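Local coordinates for protein cytochrome P450 (CYP102L1) (Mycobacterium phage Adler, PDB 6N6Q) that probably catalyses haem-dependent oxidation of organic substrates, as a cytochrome P450 of the CYP102 family encoded by a mycobacteriophage, at residues A[105-108]-A[109-113]; A[136-139]-A[140-143]; A[398-401]-A[402-405]. All blocks are in the same frame, centred on the assembly; numbering follows the deposited sequence.

Contact 1: residues A[105-108]-A[109-113]; sequences NWRK and AHEIL. With HEM (protoporphyrin IX containing Fe), chain E.
Trp106 and His110 both carry CG anti to the backbone N, chi1 174° in the tryptophan, so that two side chains one helical turn apart leave the backbone side by side and point the same way. This is the W-x-x-x-H form of the signature on the cytochrome P450 C helix, here helix 104-113, which reaches the haem through one propionate. The indole NE1 of Trp106 donates to haem O1D at 2.7 Å with an N-H...O angle of 162°, a short and nearly straight bond that enters at the edge of the ring. Tryptophan suits the place because it supplies this donor and a broad apolar surface together. Over one face of its six-membered ring comes His110, whose flat imidazole suits an offset stack, with centroids 4.9 Å apart and planes only 9° from parallel. His110 CB adds a CH-pi contact, 4.2 Å from the centroid of that same ring. Arg417 makes a cation-pi contact with Trp106 and itself bonds to the haem, so the indole is probably part of a wider set of residues holding the haem. Farther round the helix, Arg107 NH1 lies 3.9 Å from Glu111 CG; the charged ends do not meet, and the salt-bridge partner of Arg107 is Asp256. Ala109, small enough for close approach, rests on Gln271 of helix 265-296. In the backbone, the N of His110 donates to Trp106 O at 2.9 Å, coupling the two residues a second time.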
loop_
_atom_site.group_PDB
_atom_site.type_symbol
_atom_site.label_atom_id
_atom_site.label_comp_id
_atom_site.label_asym_id
_atom_site.label_seq_id
_atom_site.Cartn_x
_atom_site.Cartn_y
_atom_site.Cartn_z
ATOM N N ASN A 105 13.141 1.742 18.412
ATOM C CA ASN A 105 12.353 2.728 17.688
ATOM C C ASN A 105 11.113 2.145 17.020
ATOM O O ASN A 105 10.234 2.915 16.618
ATOM C CB ASN A 105 13.218 3.429 16.641
ATOM C CG ASN A 105 13.833 4.710 17.162
ATOM O OD1 ASN A 105 13.310 5.327 18.088
ATOM N ND2 ASN A 105 14.948 5.118 16.569
ATOM N N TRP A 106 11.007 0.821 16.880
ATOM C CA TRP A 106 9.751 0.291 16.363
ATOM C C TRP A 106 8.668 0.306 17.433
ATOM O O TRP A 106 7.530 0.704 17.165
ATOM C CB TRP A 106 9.903 -1.130 15.817
ATOM C CG TRP A 106 8.544 -1.653 15.454
ATOM C CD1 TRP A 106 7.865 -1.429 14.291
ATOM C CD2 TRP A 106 7.666 -2.416 16.289
ATOM N NE1 TRP A 106 6.631 -2.027 14.341
ATOM C CE2 TRP A 106 6.484 -2.640 15.558
ATOM C CE3 TRP A 106 7.770 -2.941 17.580
ATOM C CZ2 TRP A 106 5.415 -3.366 16.075
ATOM C CZ3 TRP A 106 6.707 -3.659 18.091
ATOM C CH2 TRP A 106 5.547 -3.870 17.339
ATOM N N ARG A 107 8.995 -0.150 18.644
ATOM C CA ARG A 107 7.982 -0.213 19.692
ATOM C C ARG A 107 7.570 1.181 20.142
ATOM O O ARG A 107 6.380 1.441 20.355
ATOM C CB ARG A 107 8.492 -1.032 20.876
ATOM C CG ARG A 107 7.412 -1.365 21.890
ATOM C CD ARG A 107 8.005 -1.642 23.259
ATOM N NE ARG A 107 8.835 -0.532 23.716
ATOM C CZ ARG A 107 8.357 0.593 24.240
ATOM N NH1 ARG A 107 7.048 0.761 24.374
ATOM N NH2 ARG A 107 9.188 1.552 24.628
ATOM N N LYS A 108 8.537 2.090 20.291
ATOM C CA LYS A 108 8.218 3.467 20.655
ATOM C C LYS A 108 7.260 4.088 19.646
ATOM O O LYS A 108 6.169 4.545 20.003
ATOM C CB LYS A 108 9.501 4.295 20.761
ATOM C CG LYS A 108 10.349 3.989 21.982
ATOM C CD LYS A 108 11.577 4.886 22.034
ATOM C CE LYS A 108 11.188 6.356 22.023
ATOM N NZ LYS A 108 12.377 7.254 22.084
ATOM N N ALA A 109 7.651 4.095 18.368
ATOM C CA ALA A 109 6.807 4.689 17.335
ATOM C C ALA A 109 5.452 3.998 17.259
ATOM O O ALA A 109 4.422 4.656 17.062
ATOM C CB ALA A 109 7.515 4.628 15.983
ATOM N N HIS A 110 5.427 2.675 17.424
ATOM C CA HIS A 110 4.168 1.945 17.298
ATOM C C HIS A 110 3.189 2.324 18.402
ATOM O O HIS A 110 1.990 2.474 18.146
ATOM C CB HIS A 110 4.426 0.438 17.307
ATOM C CG HIS A 110 3.180 -0.385 17.219
ATOM N ND1 HIS A 110 2.401 -0.437 16.083
ATOM C CD2 HIS A 110 2.573 -1.185 18.128
ATOM C CE1 HIS A 110 1.370 -1.236 16.294
ATOM N NE2 HIS A 110 1.451 -1.703 17.528
ATOM N N GLU A 111 3.674 2.483 19.634
ATOM C CA GLU A 111 2.796 2.881 20.727
ATOM C C GLU A 111 2.524 4.380 20.751
ATOM O O GLU A 111 1.675 4.826 21.529
ATOM C CB GLU A 111 3.386 2.445 22.074
ATOM C CG GLU A 111 3.880 0.996 22.133
ATOM C CD GLU A 111 2.764 -0.041 22.177
ATOM O OE1 GLU A 111 1.784 0.077 21.410
ATOM O OE2 GLU A 111 2.874 -0.989 22.983
ATOM N N ILE A 112 3.214 5.159 19.925
ATOM C CA ILE A 112 3.000 6.598 19.844
ATOM C C ILE A 112 2.048 6.960 18.712
ATOM O O ILE A 112 1.201 7.840 18.867
ATOM C CB ILE A 112 4.354 7.325 19.687
ATOM C CG1 ILE A 112 5.132 7.305 21.003
ATOM C CG2 ILE A 112 4.156 8.757 19.207
ATOM C CD1 ILE A 112 6.561 7.791 20.871
ATOM N N LEU A 113 2.161 6.277 17.575
ATOM C CA LEU A 113 1.392 6.616 16.388
ATOM C C LEU A 113 0.096 5.827 16.250
ATOM O O LEU A 113 -0.710 6.153 15.373
ATOM C CB LEU A 113 2.251 6.415 15.137
ATOM C CG LEU A 113 3.309 7.497 14.920
ATOM C CD1 LEU A 113 4.443 6.991 14.043
ATOM C CD2 LEU A 113 2.666 8.734 14.307
HETATM C CHA HEM E . 2.433 -2.401 6.984
HETATM C CHB HEM E . -0.344 -3.246 3.086
HETATM C CHC HEM E . -1.762 1.408 3.091
HETATM C CHD HEM E . 1.574 2.371 6.491
HETATM C C1A HEM E . 1.792 -3.056 5.951
HETATM C C2A HEM E . 1.860 -4.473 5.640
HETATM C C3A HEM E . 1.098 -4.701 4.570
HETATM C C4A HEM E . 0.509 -3.444 4.153
HETATM C CMA HEM E . 0.887 -6.073 3.896
HETATM C CAA HEM E . 2.676 -5.542 6.399
HETATM C CBA HEM E . 4.092 -5.563 5.832
HETATM C CGA HEM E . 4.881 -6.711 6.410
HETATM O O1A HEM E . 4.292 -7.547 7.144
HETATM O O2A HEM E . 6.105 -6.789 6.134
HETATM C C1B HEM E . -1.015 -2.076 2.783
HETATM C C2B HEM E . -2.074 -1.932 1.804
HETATM C C3B HEM E . -2.470 -0.643 1.801
HETATM C C4B HEM E . -1.668 0.064 2.783
HETATM C CMB HEM E . -2.601 -3.109 0.950
HETATM C CAB HEM E . -3.562 0.062 0.954
HETATM C CBB HEM E . -4.310 -0.528 0.013
HETATM C C1C HEM E . -1.010 2.086 4.029
HETATM C C2C HEM E . -1.154 3.476 4.414
HETATM C C3C HEM E . -0.243 3.756 5.346
HETATM C C4C HEM E . 0.528 2.545 5.601
HETATM C CMC HEM E . -2.180 4.481 3.846
HETATM C CAC HEM E . -0.097 5.155 5.994
HETATM C CBC HEM E . 0.795 5.424 6.952
HETATM C C1D HEM E . 2.095 1.169 6.932
HETATM C C2D HEM E . 3.100 0.992 7.965
HETATM C C3D HEM E . 3.335 -0.318 8.101
HETATM C C4D HEM E . 2.490 -1.030 7.162
HETATM C CMD HEM E . 3.783 2.124 8.766
HETATM C CAD HEM E . 4.332 -0.968 9.088
HETATM C CBD HEM E . 3.676 -1.142 10.454
HETATM C CGD HEM E . 4.613 -1.861 11.392
HETATM O O1D HEM E . 4.542 -1.607 12.624
HETATM O O2D HEM E . 5.438 -2.683 10.913
HETATM N NA HEM E . 0.959 -2.465 5.018
HETATM N NB HEM E . -0.796 -0.840 3.359
HETATM N NC HEM E . 0.024 1.556 4.775
HETATM N ND HEM E . 1.749 -0.088 6.468
HETATM FE FE HEM E . 0.582 -0.430 4.805
#

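Contact 2: residues A[136-139]-A[140-143]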
loop_
_atom_site.group_PDB
_atom_site.type_symbol
_atom_site.label_atom_id
_atom_site.label_comp_id
_atom_site.label_asym_id
_atom_site.label_seq_id
_atom_site.Cartn_x
_atom_site.Cartn_y
_atom_site.Cartn_z
ATOM N N LEU A 136 -8.587 16.690 -7.255
ATOM C CA LEU A 136 -8.331 15.800 -8.384
ATOM C C LEU A 136 -9.512 15.771 -9.344
ATOM O O LEU A 136 -9.326 15.824 -10.566
ATOM C CB LEU A 136 -8.018 14.388 -7.893
ATOM C CG LEU A 136 -7.728 13.405 -9.032
ATOM C CD1 LEU A 136 -6.385 13.721 -9.675
ATOM C CD2 LEU A 136 -7.782 11.963 -8.560
ATOM N N ILE A 137 -10.733 15.676 -8.810
ATOM C CA ILE A 137 -11.924 15.663 -9.657
ATOM C C ILE A 137 -11.995 16.931 -10.496
ATOM O O ILE A 137 -12.350 16.891 -11.681
ATOM C CB ILE A 137 -13.188 15.481 -8.796
ATOM C CG1 ILE A 137 -13.138 14.146 -8.049
ATOM C CG2 ILE A 137 -14.437 15.572 -9.652
ATOM C CD1 ILE A 137 -13.054 12.943 -8.957
ATOM N N ASP A 138 -11.651 18.075 -9.899
ATOM C CA ASP A 138 -11.642 19.328 -10.646
ATOM C C ASP A 138 -10.643 19.279 -11.793
ATOM O O ASP A 138 -10.933 19.747 -12.901
ATOM C CB ASP A 138 -11.329 20.494 -9.710
ATOM C CG ASP A 138 -12.444 20.759 -8.715
ATOM O OD1 ASP A 138 -13.522 20.141 -8.848
ATOM O OD2 ASP A 138 -12.239 21.585 -7.799
ATOM N N ALA A 139 -9.458 18.716 -11.549
ATOM C CA ALA A 139 -8.475 18.579 -12.619
ATOM C C ALA A 139 -8.952 17.600 -13.683
ATOM O O ALA A 139 -8.739 17.823 -14.881
ATOM C CB ALA A 139 -7.130 18.137 -12.045
ATOM N N TRP A 140 -9.607 16.512 -13.268
ATOM C CA TRP A 140 -10.106 15.534 -14.227
ATOM C C TRP A 140 -11.309 16.044 -15.010
ATOM O O TRP A 140 -11.651 15.457 -16.042
ATOM C CB TRP A 140 -10.455 14.226 -13.512
ATOM C CG TRP A 140 -9.253 13.369 -13.235
ATOM C CD1 TRP A 140 -7.943 13.726 -13.379
ATOM C CD2 TRP A 140 -9.250 12.010 -12.779
ATOM N NE1 TRP A 140 -7.126 12.677 -13.037
ATOM C CE2 TRP A 140 -7.903 11.612 -12.665
ATOM C CE3 TRP A 140 -10.254 11.093 -12.453
ATOM C CZ2 TRP A 140 -7.534 10.336 -12.241
ATOM C CZ3 TRP A 140 -9.886 9.827 -12.035
ATOM C CH2 TRP A 140 -8.538 9.462 -11.931
ATOM N N ASN A 141 -11.961 17.113 -14.546
ATOM C CA ASN A 141 -13.012 17.738 -15.343
ATOM C C ASN A 141 -12.448 18.281 -16.650
ATOM O O ASN A 141 -13.020 18.066 -17.726
ATOM C CB ASN A 141 -13.687 18.859 -14.550
ATOM C CG ASN A 141 -14.621 18.338 -13.475
ATOM O OD1 ASN A 141 -15.154 17.231 -13.578
ATOM N ND2 ASN A 141 -14.830 19.140 -12.436
ATOM N N THR A 142 -11.317 18.987 -16.573
ATOM C CA THR A 142 -10.705 19.550 -17.771
ATOM C C THR A 142 -10.250 18.453 -18.727
ATOM O O THR A 142 -10.355 18.601 -19.950
ATOM C CB THR A 142 -9.527 20.443 -17.382
ATOM O OG1 THR A 142 -9.948 21.383 -16.387
ATOM C CG2 THR A 142 -9.004 21.198 -18.595
ATOM N N ARG A 143 -9.746 17.341 -18.187
ATOM C CA ARG A 143 -9.310 16.243 -19.041
ATOM C C ARG A 143 -10.493 15.527 -19.679
ATOM O O ARG A 143 -10.395 15.070 -20.823
ATOM C CB ARG A 143 -8.457 15.264 -18.237
ATOM C CG ARG A 143 -7.395 15.948 -17.394
ATOM C CD ARG A 143 -6.357 14.967 -16.893
ATOM N NE ARG A 143 -5.700 14.272 -17.995
ATOM C CZ ARG A 143 -4.548 13.622 -17.883
ATOM N NH1 ARG A 143 -3.918 13.583 -16.716
ATOM N NH2 ARG A 143 -4.023 13.015 -18.937
#
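Asn141 N is shared between two carbonyl oxygens of the preceding turn: it donates to Ile137 O at 2.9 Å and, weakly, to Asp138 O at 3.3 Å. The neighbouring link is firmer, Trp140 N to Leu136 O at 2.8 Å, and it ties together the two residues whose side chains carry the packing. Leu136 holds CG anti to its own backbone N (chi1 -180°), which lays the isobutyl group over one face of the Trp140 indole. Its CD1 stands 4.0 Å from the centroid of the five-membered ring, 28° off the normal, a CH-pi contact, while CD2 reaches the benzo side at CZ2, also 4.0 Å away. Leucine's two methyls thus span both rings of the indole. These residues lie on helix 119-145, the D helix of the P450 fold, at its junction with helix 422-439 and strand 440-444: Trp140 packs on Ile436 and Phe440, and Ile137, branched and apolar, fits against both elements. The buried indole needs a partner for its one polar atom, and NE1 finds it in Glu155, whose carboxylate also forms a salt bridge with Arg143. On the more exposed side, Asp138 and Asn141 run alongside each other with OD1 and ND2 3.9 Å apart; Asp138 is paired instead with Arg134, and Asn141 OD1 accepts from Asn469.

Contact 3: residues A[398-401]-A[402-405]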
loop_
_atom_site.group_PDB
_atom_site.type_symbol
_atom_site.label_atom_id
_atom_site.label_comp_id
_atom_site.label_asym_id
_atom_site.label_seq_id
_atom_site.Cartn_x
_atom_site.Cartn_y
_atom_site.Cartn_z
ATOM N N THR A 398 -19.661 -11.318 4.229
ATOM C CA THR A 398 -19.418 -12.155 5.400
ATOM C C THR A 398 -20.094 -13.515 5.267
ATOM O O THR A 398 -19.549 -14.527 5.724
ATOM C CB THR A 398 -19.896 -11.440 6.666
ATOM O OG1 THR A 398 -19.244 -10.167 6.772
ATOM C CG2 THR A 398 -19.575 -12.263 7.904
ATOM N N GLU A 399 -21.268 -13.566 4.634
ATOM C CA GLU A 399 -21.958 -14.843 4.475
ATOM C C GLU A 399 -21.303 -15.701 3.400
ATOM O O GLU A 399 -21.148 -16.914 3.581
ATOM C CB GLU A 399 -23.433 -14.611 4.148
ATOM C CG GLU A 399 -24.245 -14.034 5.295
ATOM C CD GLU A 399 -24.140 -14.865 6.560
ATOM O OE1 GLU A 399 -23.734 -14.312 7.605
ATOM O OE2 GLU A 399 -24.452 -16.074 6.507
ATOM N N ASN A 400 -20.915 -15.094 2.274
ATOM C CA ASN A 400 -20.321 -15.868 1.187
ATOM C C ASN A 400 -18.953 -16.425 1.564
ATOM O O ASN A 400 -18.553 -17.476 1.051
ATOM C CB ASN A 400 -20.212 -15.009 -0.073
ATOM C CG ASN A 400 -21.561 -14.723 -0.702
ATOM O OD1 ASN A 400 -22.603 -14.970 -0.098
ATOM N ND2 ASN A 400 -21.546 -14.198 -1.922
ATOM N N ARG A 401 -18.223 -15.742 2.448
ATOM C CA ARG A 401 -16.914 -16.229 2.863
ATOM C C ARG A 401 -17.014 -17.269 3.970
ATOM O O ARG A 401 -16.107 -18.097 4.119
ATOM C CB ARG A 401 -16.037 -15.066 3.324
ATOM C CG ARG A 401 -15.562 -14.157 2.207
ATOM C CD ARG A 401 -14.669 -13.072 2.776
ATOM N NE ARG A 401 -13.724 -13.631 3.738
ATOM C CZ ARG A 401 -12.991 -12.907 4.576
ATOM N NH1 ARG A 401 -13.094 -11.584 4.573
ATOM N NH2 ARG A 401 -12.159 -13.509 5.419
ATOM N N ARG A 402 -18.091 -17.240 4.755
ATOM C CA ARG A 402 -18.308 -18.265 5.769
ATOM C C ARG A 402 -18.584 -19.630 5.147
ATOM O O ARG A 402 -18.436 -20.652 5.825
ATOM C CB ARG A 402 -19.456 -17.841 6.687
ATOM C CG ARG A 402 -19.624 -18.687 7.937
ATOM C CD ARG A 402 -20.166 -17.856 9.089
ATOM N NE ARG A 402 -20.581 -18.678 10.223
ATOM C CZ ARG A 402 -20.812 -18.203 11.444
ATOM N NH1 ARG A 402 -20.658 -16.910 11.695
ATOM N NH2 ARG A 402 -21.190 -19.022 12.416
ATOM N N LYS A 403 -18.956 -19.665 3.869
ATOM C CA LYS A 403 -19.245 -20.898 3.150
ATOM C C LYS A 403 -18.009 -21.511 2.504
ATOM O O LYS A 403 -18.145 -22.420 1.677
ATOM C CB LYS A 403 -20.307 -20.636 2.078
ATOM C CG LYS A 403 -21.611 -20.073 2.617
ATOM C CD LYS A 403 -22.305 -19.187 1.589
ATOM C CE LYS A 403 -22.541 -19.916 0.278
ATOM N NZ LYS A 403 -23.327 -19.085 -0.677
ATOM N N LEU A 404 -16.812 -21.042 2.857
ATOM C CA LEU A 404 -15.584 -21.468 2.194
ATOM C C LEU A 404 -14.765 -22.450 3.025
ATOM O O LEU A 404 -14.354 -23.497 2.518
ATOM C CB LEU A 404 -14.724 -20.246 1.848
ATOM C CG LEU A 404 -15.256 -19.306 0.767
ATOM C CD1 LEU A 404 -14.329 -18.112 0.600
ATOM C CD2 LEU A 404 -15.422 -20.048 -0.549
ATOM N N GLY A 405 -14.513 -22.129 4.290
ATOM C CA GLY A 405 -13.631 -22.925 5.105
ATOM C C GLY A 405 -12.228 -22.350 5.134
ATOM O O GLY A 405 -12.035 -21.131 5.206
#
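Arg402 and Thr398 are joined by an i to i+4 backbone bond, Arg402 N to Thr398 O at 3.2 Å. The donor stands 36° out of the carbonyl plane, and the same N-H leans weakly toward Glu399 O, 3.3 Å away, so a single donor serves two acceptors. Two residues on, Leu404 N donates to Arg401 O at 3.3 Å; this bond closes a tight i to i+3 turn, with the nitrogen lying well above the carbonyl plane. Lys403 folds its aliphatic chain back along the helix, CD coming 3.2 Å from Glu399 O, a contact of carbon with oxygen and no hydrogen bond. Its flexible chain suits this exposed surface. Arg402 NH1 and Glu399 OE1, opposite in charge, remain 5.7 Å apart and form no salt bridge. Leu404 is aimed at the helix: its CB lies 3.4 Å from Arg401 O, and beyond the turn its side chain touches Trp384. Gly405 has phi 97° and psi -140°, a conformation in which a CB would press on the preceding carbonyl oxygen, a strain that a residue without a side chain avoids. Two further polar groups are met by His407, which bonds to Gly405 O through ND1 and weakly to Arg401 NE through NE2. At the start of the helix Asn400 N is bonded to Ser397 OG. The turn lies on the surface, probably in the meander region of the P450 fold, with the Arg401 side chain about 14 Å from the haem, where helix 398-402 gives way to the long loop that leads to helix 422-439.

Contacts 1, 2 and 3 follow one another along the chain within the P450 fold, and none touches another. Contact 1 lies on helix 104-113 and contact 2 on helix 119-145, consecutive helices, yet their centres are 39 Å apart because the second helix carries the chain away from the haem. Contact 3 comes far later, at the end of helix 398-402, with its centre 35 Å from that of contact 1 and 40 Å from that of contact 2. Contact 1 alone bonds to the haem, while contacts 2 and 3 are structural packing remote from it. Helix 422-439 relates the other two: contact 2 packs on it, and the loop leaving contact 3 runs to it.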